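Local atomic coordinates of Di-haem cytochrome c peroxidase family protein (Burkholderia thailandensis E264, PDB entry 6NX0), a protein that carries two c-type hemes, reaches an unusually stable bis-Fe(IV) state and probably acts as a peroxidase. Residues Pro147-Asn159 with Pro205-Ala217. Sequence-based numbering, arbitrary orientation.
Sequences PQGSRPGHFSRRN and PLFDPDEMNNASA. With HEC (heme c), chain B; NO3 (nitrate ion), chain H.
A bend at chi3 (-71°) turns the Arg151 guanidinium back over Asn213. The guanidinium and amide planes lie 11° apart and stack, while His154 covers the opposite guanidinium face. In its own plane the guanidinium gives NH2 to Pro209 O at 2.9 Å, and Asn213 ND2 hydrogen-bonds to Glu116 O. Water 1 accepts from Arg151 NE and donates to Pro209 O and Ser150 OG, which also bonds to Glu116 O. His154 ND1 donates to Asp210 OD1 (3.0 Å), a nearly straight bond (170°) in the ring plane.

Asp208 to Glu211 form a type I beta turn, closed by Glu211 N to Asp208 O; Asp208 OD1 accepts from Asp210 N in an Asx turn. This turn follows helix 203-207 in the di-heme peroxidase family region and joins loop 147-159 through Ser150 N to Glu211 O, 2.9 Å. Glu211, extended beyond CG, reaches the heme edge, its OE2 3.5 Å from heme CHD; Ser156 OG donates to the anti side of that oxygen at 2.9 Å, and water 2 adds a second bond. The same water accepts from Arg157 N and donates to Asp208 OD2, which Arg157 NH2 meets in a salt bridge (2.7 Å) whose hydrogen bond is bent and weak. Arg158 NH1 binds heme propionate O2D at 2.8 Å and also pairs with Asp192.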
ATOM      1  N   PRO A 147       6.689   7.526   8.357  1.00  9.46           N
ATOM      2  CA  PRO A 147       6.501   7.331   9.804  1.00  8.87           C
ATOM      3  C   PRO A 147       7.804   7.309  10.575  1.00  8.96           C
ATOM      4  O   PRO A 147       8.786   6.678  10.168  1.00 10.58           O
ATOM      5  CB  PRO A 147       5.789   5.983   9.892  1.00 11.31           C
ATOM      6  CG  PRO A 147       5.015   5.895   8.596  1.00 11.02           C
ATOM      7  CD  PRO A 147       5.910   6.549   7.569  1.00 11.05           C
ATOM      8  N   GLN A 148       7.772   7.953  11.736  1.00 10.68           N
ATOM      9  CA  GLN A 148       8.817   7.781  12.743  1.00 10.73           C
ATOM     10  C   GLN A 148       8.628   6.468  13.493  1.00 10.24           C
ATOM     11  O   GLN A 148       7.505   6.071  13.827  1.00 10.52           O
ATOM     12  CB  GLN A 148       8.798   8.947  13.732  1.00 10.80           C
ATOM     13  CG  GLN A 148       9.932   8.930  14.755  1.00 10.54           C
ATOM     14  CD  GLN A 148       9.834  10.060  15.756  1.00 17.05           C
ATOM     15  OE1 GLN A 148       9.163  11.070  15.522  1.00 17.09           O
ATOM     16  NE2 GLN A 148      10.501   9.891  16.886  1.00 25.13           N
ATOM     17  N   GLY A 149       9.743   5.797  13.767  1.00 10.60           N
ATOM     18  CA  GLY A 149       9.725   4.579  14.558  1.00 10.59           C
ATOM     19  C   GLY A 149       9.736   4.853  16.047  1.00  9.45           C
ATOM     20  O   GLY A 149       9.389   5.936  16.519  1.00 11.81           O
ATOM     21  N   SER A 150      10.125   3.827  16.795  1.00  9.49           N
ATOM     22  CA  SER A 150       9.984   3.827  18.244  1.00 10.78           C
ATOM     23  C   SER A 150      10.967   4.743  18.958  1.00 11.57           C
ATOM     24  O   SER A 150      10.813   4.931  20.174  1.00 13.93           O
ATOM     25  CB  SER A 150      10.179   2.410  18.784  1.00 11.56           C
ATOM     26  OG  SER A 150      11.525   2.033  18.626  1.00 11.99           O
ATOM     27  N   ARG A 151      11.985   5.258  18.270  1.00 10.97           N
ATOM     28  CA  ARG A 151      13.017   6.110  18.842  1.00 13.14           C
ATOM     29  C   ARG A 151      13.136   7.412  18.062  1.00 15.46           C
ATOM     30  O   ARG A 151      12.900   7.448  16.852  1.00 13.65           O
ATOM     31  CB  ARG A 151      14.374   5.397  18.841  1.00 15.07           C
ATOM     32  CG  ARG A 151      14.438   4.189  19.758  1.00 15.83           C
ATOM     33  CD  ARG A 151      15.760   3.459  19.607  1.00 17.51           C
ATOM     34  NE  ARG A 151      15.847   2.757  18.335  1.00 12.09           N
ATOM     35  CZ  ARG A 151      16.892   2.059  17.922  1.00 16.62           C
ATOM     36  NH1 ARG A 151      17.979   1.980  18.685  1.00 23.16           N
ATOM     37  NH2 ARG A 151      16.868   1.443  16.756  1.00 18.59           N
ATOM     38  N   PRO A 152      13.543   8.492  18.721  1.00 17.45           N
ATOM     39  CA  PRO A 152      13.882   9.703  17.971  1.00 16.83           C
ATOM     40  C   PRO A 152      14.932   9.390  16.917  1.00 17.98           C
ATOM     41  O   PRO A 152      15.851   8.598  17.138  1.00 18.07           O
ATOM     42  CB  PRO A 152      14.422  10.654  19.047  1.00 22.23           C
ATOM     43  CG  PRO A 152      13.927  10.099  20.342  1.00 26.98           C
ATOM     44  CD  PRO A 152      13.843   8.626  20.152  1.00 19.69           C
ATOM     45  N   GLY A 153      14.788  10.014  15.754  1.00 18.31           N
ATOM     46  CA  GLY A 153      15.789   9.862  14.729  1.00 20.15           C
ATOM     47  C   GLY A 153      15.717   8.581  13.932  1.00 17.92           C
ATOM     48  O   GLY A 153      16.572   8.357  13.069  1.00 18.60           O
ATOM     49  N   HIS A 154      14.740   7.726  14.191  1.00 14.51           N
ATOM     50  CA  HIS A 154      14.549   6.514  13.412  1.00 14.72           C
ATOM     51  C   HIS A 154      13.231   6.625  12.667  1.00 10.95           C
ATOM     52  O   HIS A 154      12.208   6.980  13.258  1.00 11.92           O
ATOM     53  CB  HIS A 154      14.574   5.282  14.309  1.00 15.14           C
ATOM     54  CG  HIS A 154      15.931   5.014  14.865  1.00 16.06           C
ATOM     55  ND1 HIS A 154      16.808   4.130  14.281  1.00 26.47           N
ATOM     56  CD2 HIS A 154      16.598   5.591  15.893  1.00 19.45           C
ATOM     57  CE1 HIS A 154      17.948   4.138  14.958  1.00 22.68           C
ATOM     58  NE2 HIS A 154      17.840   5.007  15.945  1.00 23.34           N
ATOM     59  N   PHE A 155      13.267   6.344  11.369  1.00 12.08           N
ATOM     60  CA  PHE A 155      12.081   6.420  10.518  1.00 12.14           C
ATOM     61  C   PHE A 155      11.987   5.190   9.628  1.00 11.95           C
ATOM     62  O   PHE A 155      12.992   4.551   9.306  1.00 11.21           O
ATOM     63  CB  PHE A 155      12.109   7.683   9.632  1.00  9.48           C
ATOM     64  CG  PHE A 155      12.223   8.962  10.415  1.00 13.36           C
ATOM     65  CD1 PHE A 155      13.461   9.462  10.758  1.00 14.81           C
ATOM     66  CD2 PHE A 155      11.097   9.658  10.810  1.00 11.98           C
ATOM     67  CE1 PHE A 155      13.571  10.627  11.482  1.00 14.77           C
ATOM     68  CE2 PHE A 155      11.201  10.826  11.534  1.00 12.55           C
ATOM     69  CZ  PHE A 155      12.450  11.301  11.888  1.00 11.48           C
ATOM     70  N   SER A 156      10.753   4.863   9.259  1.00 10.38           N
ATOM     71  CA  SER A 156      10.489   3.858   8.241  1.00 10.95           C
ATOM     72  C   SER A 156      11.278   4.160   6.971  1.00  8.87           C
ATOM     73  O   SER A 156      11.588   5.312   6.673  1.00 12.05           O
ATOM     74  CB  SER A 156       8.982   3.831   7.925  1.00 11.85           C
ATOM     75  OG  SER A 156       8.237   3.375   9.043  1.00 12.93           O
ATOM     76  N   ARG A 157      11.560   3.109   6.186  1.00  9.82           N
ATOM     77  CA  ARG A 157      12.251   3.282   4.908  1.00 10.43           C
ATOM     78  C   ARG A 157      11.300   3.701   3.792  1.00 10.04           C
ATOM     79  O   ARG A 157      11.767   4.198   2.753  1.00 11.97           O
ATOM     80  CB  ARG A 157      12.965   1.989   4.512  1.00 14.85           C
ATOM     81  CG  ARG A 157      14.157   1.667   5.432  1.00 22.30           C
ATOM     82  CD  ARG A 157      14.800   0.297   5.144  1.00 30.56           C
ATOM     83  NE  ARG A 157      13.838  -0.781   4.893  1.00 27.56           N
ATOM     84  CZ  ARG A 157      13.343  -1.613   5.811  1.00 38.08           C
ATOM     85  NH1 ARG A 157      12.491  -2.568   5.451  1.00 38.80           N
ATOM     86  NH2 ARG A 157      13.683  -1.493   7.086  1.00 40.98           N
ATOM     87  N   ARG A 158       9.995   3.526   4.001  1.00  9.89           N
ATOM     88  CA  ARG A 158       8.952   3.874   3.060  1.00  7.97           C
ATOM     89  C   ARG A 158       7.802   4.508   3.824  1.00 10.21           C
ATOM     90  O   ARG A 158       7.731   4.435   5.049  1.00 10.08           O
ATOM     91  CB  ARG A 158       8.433   2.650   2.288  1.00  8.69           C
ATOM     92  CG  ARG A 158       9.466   2.009   1.375  1.00 10.45           C
ATOM     93  CD  ARG A 158       8.884   0.874   0.508  1.00 10.58           C
ATOM     94  NE  ARG A 158       9.890   0.320  -0.386  1.00  9.72           N
ATOM     95  CZ  ARG A 158      10.106  -0.979  -0.552  1.00 13.26           C
ATOM     96  NH1 ARG A 158       9.338  -1.881   0.069  1.00 11.42           N
ATOM     97  NH2 ARG A 158      11.084  -1.369  -1.368  1.00 12.54           N
ATOM     98  N   ASN A 159       6.879   5.096   3.070  1.00  9.53           N
ATOM     99  CA  ASN A 159       5.624   5.565   3.633  1.00  9.83           C
ATOM    100  C   ASN A 159       4.731   4.377   3.949  1.00 10.19           C
ATOM    101  O   ASN A 159       4.845   3.306   3.336  1.00 12.31           O
ATOM    102  CB  ASN A 159       4.923   6.502   2.643  1.00  9.12           C
ATOM    103  CG  ASN A 159       3.819   7.317   3.282  1.00 10.35           C
ATOM    104  OD1 ASN A 159       3.781   7.520   4.497  1.00 11.31           O
ATOM    105  ND2 ASN A 159       2.924   7.835   2.442  1.00 14.11           N
ATOM    106  N   PRO A 205       7.540  -4.934  10.763  1.00 10.29           N
ATOM    107  CA  PRO A 205       7.517  -3.860  11.771  1.00  9.92           C
ATOM    108  C   PRO A 205       7.985  -4.301  13.144  1.00 11.37           C
ATOM    109  O   PRO A 205       8.639  -3.519  13.840  1.00 10.28           O
ATOM    110  CB  PRO A 205       6.042  -3.431  11.790  1.00 11.66           C
ATOM    111  CG  PRO A 205       5.289  -4.556  11.147  1.00 12.05           C
ATOM    112  CD  PRO A 205       6.226  -5.085  10.109  1.00  9.83           C
ATOM    113  N   LEU A 206       7.685  -5.538  13.559  1.00  8.83           N
ATOM    114  CA  LEU A 206       8.043  -5.957  14.913  1.00 10.35           C
ATOM    115  C   LEU A 206       9.552  -5.930  15.143  1.00  9.65           C
ATOM    116  O   LEU A 206      10.000  -5.562  16.225  1.00 10.67           O
ATOM    117  CB  LEU A 206       7.494  -7.348  15.211  1.00 10.84           C
ATOM    118  CG  LEU A 206       5.994  -7.442  15.496  1.00 11.89           C
ATOM    119  CD1 LEU A 206       5.579  -8.902  15.513  1.00 13.41           C
ATOM    120  CD2 LEU A 206       5.606  -6.744  16.803  1.00 11.38           C
ATOM    121  N   PHE A 207      10.355  -6.354  14.154  1.00  9.92           N
ATOM    122  CA  PHE A 207      11.785  -6.548  14.393  1.00  9.03           C
ATOM    123  C   PHE A 207      12.670  -5.541  13.675  1.00 13.20           C
ATOM    124  O   PHE A 207      13.889  -5.574  13.864  1.00 16.02           O
ATOM    125  CB  PHE A 207      12.168  -7.989  14.043  1.00 12.57           C
ATOM    126  CG  PHE A 207      11.338  -8.980  14.779  1.00 11.22           C
ATOM    127  CD1 PHE A 207      11.385  -9.010  16.158  1.00 14.27           C
ATOM    128  CD2 PHE A 207      10.472  -9.828  14.118  1.00 12.55           C
ATOM    129  CE1 PHE A 207      10.609  -9.919  16.885  1.00 13.87           C
ATOM    130  CE2 PHE A 207       9.694 -10.733  14.827  1.00 13.00           C
ATOM    131  CZ  PHE A 207       9.762 -10.766  16.214  1.00 12.01           C
ATOM    132  N   ASP A 208      12.082  -4.586  12.960  1.00 11.26           N
ATOM    133  CA  ASP A 208      12.849  -3.555  12.266  1.00 11.29           C
ATOM    134  C   ASP A 208      13.354  -2.541  13.282  1.00 11.53           C
ATOM    135  O   ASP A 208      12.544  -1.935  13.993  1.00 10.57           O
ATOM    136  CB  ASP A 208      11.932  -2.914  11.229  1.00 12.63           C
ATOM    137  CG  ASP A 208      12.618  -1.931  10.298  1.00 21.98           C
ATOM    138  OD1 ASP A 208      13.686  -1.379  10.615  1.00 17.96           O
ATOM    139  OD2 ASP A 208      12.010  -1.694   9.219  1.00 27.51           O
ATOM    140  N   PRO A 209      14.659  -2.302  13.377  1.00 11.27           N
ATOM    141  CA  PRO A 209      15.128  -1.303  14.345  1.00 10.66           C
ATOM    142  C   PRO A 209      14.637   0.105  14.045  1.00 14.52           C
ATOM    143  O   PRO A 209      14.668   0.947  14.953  1.00 14.43           O
ATOM    144  CB  PRO A 209      16.662  -1.381  14.260  1.00 13.93           C
ATOM    145  CG  PRO A 209      16.956  -2.229  13.101  1.00 19.01           C
ATOM    146  CD  PRO A 209      15.764  -3.042  12.754  1.00 13.51           C
ATOM    147  N   ASP A 210      14.219   0.390  12.814  1.00 13.07           N
ATOM    148  CA  ASP A 210      13.705   1.707  12.444  1.00 15.09           C
ATOM    149  C   ASP A 210      12.205   1.817  12.674  1.00 14.44           C
ATOM    150  O   ASP A 210      11.646   2.909  12.522  1.00 14.17           O
ATOM    151  CB  ASP A 210      14.029   2.009  10.976  1.00 18.70           C
ATOM    152  CG  ASP A 210      15.533   2.231  10.731  1.00 24.35           C
ATOM    153  OD1 ASP A 210      16.211   2.726  11.647  1.00 26.53           O
ATOM    154  OD2 ASP A 210      16.006   1.891   9.631  1.00 36.19           O
ATOM    155  N   GLU A 211      11.549   0.720  13.067  1.00 10.95           N
ATOM    156  CA  GLU A 211      10.123   0.732  13.370  1.00  8.87           C
ATOM    157  C   GLU A 211       9.901   0.330  14.829  1.00  9.50           C
ATOM    158  O   GLU A 211      10.254   1.104  15.715  1.00 10.11           O
ATOM    159  CB  GLU A 211       9.360  -0.149  12.371  1.00  8.81           C
ATOM    160  CG  GLU A 211       9.583   0.410  10.927  1.00 11.81           C
ATOM    161  CD  GLU A 211       8.644  -0.158   9.871  1.00 17.40           C
ATOM    162  OE1 GLU A 211       8.144  -1.269  10.038  1.00 19.36           O
ATOM    163  OE2 GLU A 211       8.399   0.505   8.841  1.00 16.81           O
ATOM    164  N   MET A 212       9.347  -0.853  15.127  1.00  8.36           N
ATOM    165  CA  MET A 212       9.047  -1.166  16.521  1.00  7.82           C
ATOM    166  C   MET A 212      10.261  -1.650  17.306  1.00 11.80           C
ATOM    167  O   MET A 212      10.227  -1.592  18.533  1.00 10.42           O
ATOM    168  CB  MET A 212       7.927  -2.196  16.594  1.00  9.59           C
ATOM    169  CG  MET A 212       6.689  -1.754  15.808  1.00  7.73           C
ATOM    170  SD  MET A 212       5.304  -2.886  15.767  1.00 10.43           S
ATOM    171  CE  MET A 212       4.550  -2.583  17.372  1.00 14.46           C
ATOM    172  N   ASN A 213      11.312  -2.135  16.636  1.00  8.45           N
ATOM    173  CA  ASN A 213      12.634  -2.333  17.253  1.00  9.17           C
ATOM    174  C   ASN A 213      12.655  -3.373  18.377  1.00 11.81           C
ATOM    175  O   ASN A 213      13.448  -3.278  19.323  1.00 12.05           O
ATOM    176  CB  ASN A 213      13.160  -0.999  17.773  1.00  9.91           C
ATOM    177  CG  ASN A 213      14.579  -1.072  18.240  1.00 10.81           C
ATOM    178  OD1 ASN A 213      15.427  -1.711  17.628  1.00 13.26           O
ATOM    179  ND2 ASN A 213      14.848  -0.386  19.346  1.00 13.31           N
ATOM    180  N   ASN A 214      11.846  -4.413  18.292  1.00 10.45           N
ATOM    181  CA  ASN A 214      12.111  -5.555  19.163  1.00 12.93           C
ATOM    182  C   ASN A 214      13.391  -6.247  18.712  1.00 12.40           C
ATOM    183  O   ASN A 214      13.686  -6.344  17.519  1.00 13.55           O
ATOM    184  CB  ASN A 214      10.933  -6.520  19.168  1.00 11.90           C
ATOM    185  CG  ASN A 214       9.678  -5.888  19.732  1.00 13.09           C
ATOM    186  OD1 ASN A 214       9.594  -5.609  20.924  1.00 18.69           O
ATOM    187  ND2 ASN A 214       8.726  -5.606  18.875  1.00 13.43           N
ATOM    188  N   ALA A 215      14.175  -6.730  19.681  1.00 13.00           N
ATOM    189  CA  ALA A 215      15.523  -7.181  19.368  1.00 17.06           C
ATOM    190  C   ALA A 215      15.525  -8.490  18.588  1.00 14.45           C
ATOM    191  O   ALA A 215      16.396  -8.719  17.738  1.00 17.94           O
ATOM    192  CB  ALA A 215      16.314  -7.334  20.673  1.00 19.25           C
ATOM    193  N   SER A 216      14.563  -9.360  18.861  1.00 12.51           N
ATOM    194  CA  SER A 216      14.500 -10.688  18.293  1.00 13.36           C
ATOM    195  C   SER A 216      13.159 -11.280  18.670  1.00 12.29           C
ATOM    196  O   SER A 216      12.494 -10.799  19.592  1.00 13.07           O
ATOM    197  CB  SER A 216      15.605 -11.589  18.835  1.00 13.16           C
ATOM    198  OG  SER A 216      15.348 -11.859  20.207  1.00 15.52           O
ATOM    199  N   ALA A 217      12.783 -12.341  17.965  1.00 13.76           N
ATOM    200  CA  ALA A 217      11.584 -13.079  18.354  1.00 11.31           C
ATOM    201  C   ALA A 217      11.706 -13.635  19.765  1.00 11.99           C
ATOM    202  O   ALA A 217      10.716 -13.674  20.507  1.00 13.32           O
ATOM    203  CB  ALA A 217      11.309 -14.207  17.363  1.00 14.58           C
TER
HETATM  204 FE   HEC B 601       2.701  -1.345   9.113  1.00  9.09          FE
HETATM  205  CHA HEC B 601       2.927  -1.769   5.682  1.00  8.80           C
HETATM  206  CHB HEC B 601       0.562  -3.977   9.283  1.00  9.78           C
HETATM  207  CHC HEC B 601       3.213  -1.571  12.506  1.00  8.13           C
HETATM  208  CHD HEC B 601       4.999   1.217   8.981  1.00 10.45           C
HETATM  209  NA  HEC B 601       1.836  -2.559   7.734  1.00  8.03           N
HETATM  210  C1A HEC B 601       2.083  -2.596   6.376  1.00  8.73           C
HETATM  211  C2A HEC B 601       1.255  -3.613   5.789  1.00  7.17           C
HETATM  212  C3A HEC B 601       0.521  -4.146   6.777  1.00  7.48           C
HETATM  213  C4A HEC B 601       0.940  -3.565   8.027  1.00  8.09           C
HETATM  214  CMA HEC B 601      -0.436  -5.327   6.670  1.00 10.25           C
HETATM  215  CAA HEC B 601       1.244  -3.993   4.297  1.00 10.89           C
HETATM  216  CBA HEC B 601       0.126  -3.260   3.577  1.00 10.77           C
HETATM  217  CGA HEC B 601       0.148  -3.458   2.083  1.00 13.90           C
HETATM  218  O1A HEC B 601      -0.858  -3.016   1.453  1.00 12.21           O
HETATM  219  O2A HEC B 601       1.198  -3.908   1.531  1.00 11.92           O
HETATM  220  NB  HEC B 601       2.052  -2.545  10.616  1.00  8.88           N
HETATM  221  C1B HEC B 601       1.172  -3.606  10.455  1.00  9.30           C
HETATM  222  C2B HEC B 601       0.965  -4.209  11.744  1.00 10.00           C
HETATM  223  C3B HEC B 601       1.775  -3.617  12.628  1.00  8.49           C
HETATM  224  C4B HEC B 601       2.439  -2.538  11.937  1.00  8.65           C
HETATM  225  CMB HEC B 601       0.021  -5.390  11.992  1.00 10.83           C
HETATM  226  CAB HEC B 601       1.914  -3.878  14.142  1.00  8.77           C
HETATM  227  CBB HEC B 601       2.539  -5.276  14.370  1.00 10.92           C
HETATM  228  NC  HEC B 601       3.856  -0.357  10.470  1.00  7.89           N
HETATM  229  C1C HEC B 601       3.872  -0.585  11.839  1.00  7.26           C
HETATM  230  C2C HEC B 601       4.563   0.533  12.442  1.00  9.92           C
HETATM  231  C3C HEC B 601       5.039   1.340  11.490  1.00  9.03           C
HETATM  232  C4C HEC B 601       4.627   0.771  10.223  1.00  8.19           C
HETATM  233  CMC HEC B 601       4.617   0.787  13.957  1.00  9.50           C
HETATM  234  CAC HEC B 601       5.527   2.789  11.661  1.00  9.41           C
HETATM  235  CBC HEC B 601       6.873   2.853  12.395  1.00  8.73           C
HETATM  236  ND  HEC B 601       3.711  -0.423   7.614  1.00  8.40           N
HETATM  237  C1D HEC B 601       4.607   0.649   7.795  1.00  8.39           C
HETATM  238  C2D HEC B 601       5.188   0.967   6.516  1.00  7.21           C
HETATM  239  C3D HEC B 601       4.611   0.018   5.529  1.00  9.64           C
HETATM  240  C4D HEC B 601       3.699  -0.812   6.266  1.00  8.53           C
HETATM  241  CMD HEC B 601       6.282   1.988   6.270  1.00  9.29           C
HETATM  242  CAD HEC B 601       4.949  -0.082   4.029  1.00  9.51           C
HETATM  243  CBD HEC B 601       6.326  -0.698   3.937  1.00  9.76           C
HETATM  244  CGD HEC B 601       6.659  -1.223   2.552  1.00 13.01           C
HETATM  245  O1D HEC B 601       5.813  -1.085   1.642  1.00 13.68           O
HETATM  246  O2D HEC B 601       7.821  -1.696   2.404  1.00 13.74           O
HETATM  247  N   NO3 H 607      12.180  -6.941  22.967  1.00 25.98           N
HETATM  248  O1  NO3 H 607      11.458  -7.570  22.173  1.00 24.97           O
HETATM  249  O2  NO3 H 607      13.330  -6.479  22.595  1.00 24.72           O
HETATM  250  O3  NO3 H 607      11.751  -6.823  24.152  1.00 38.30           O
HETATM  251  O   HOH W   1      13.393   2.803  16.683  1.00 11.95           O
HETATM  252  O   HOH W   2      10.673   0.389   7.050  1.00 27.39           O
HETATM  253  O   HOH W   3       4.447  -2.649   8.909  1.00 21.79           O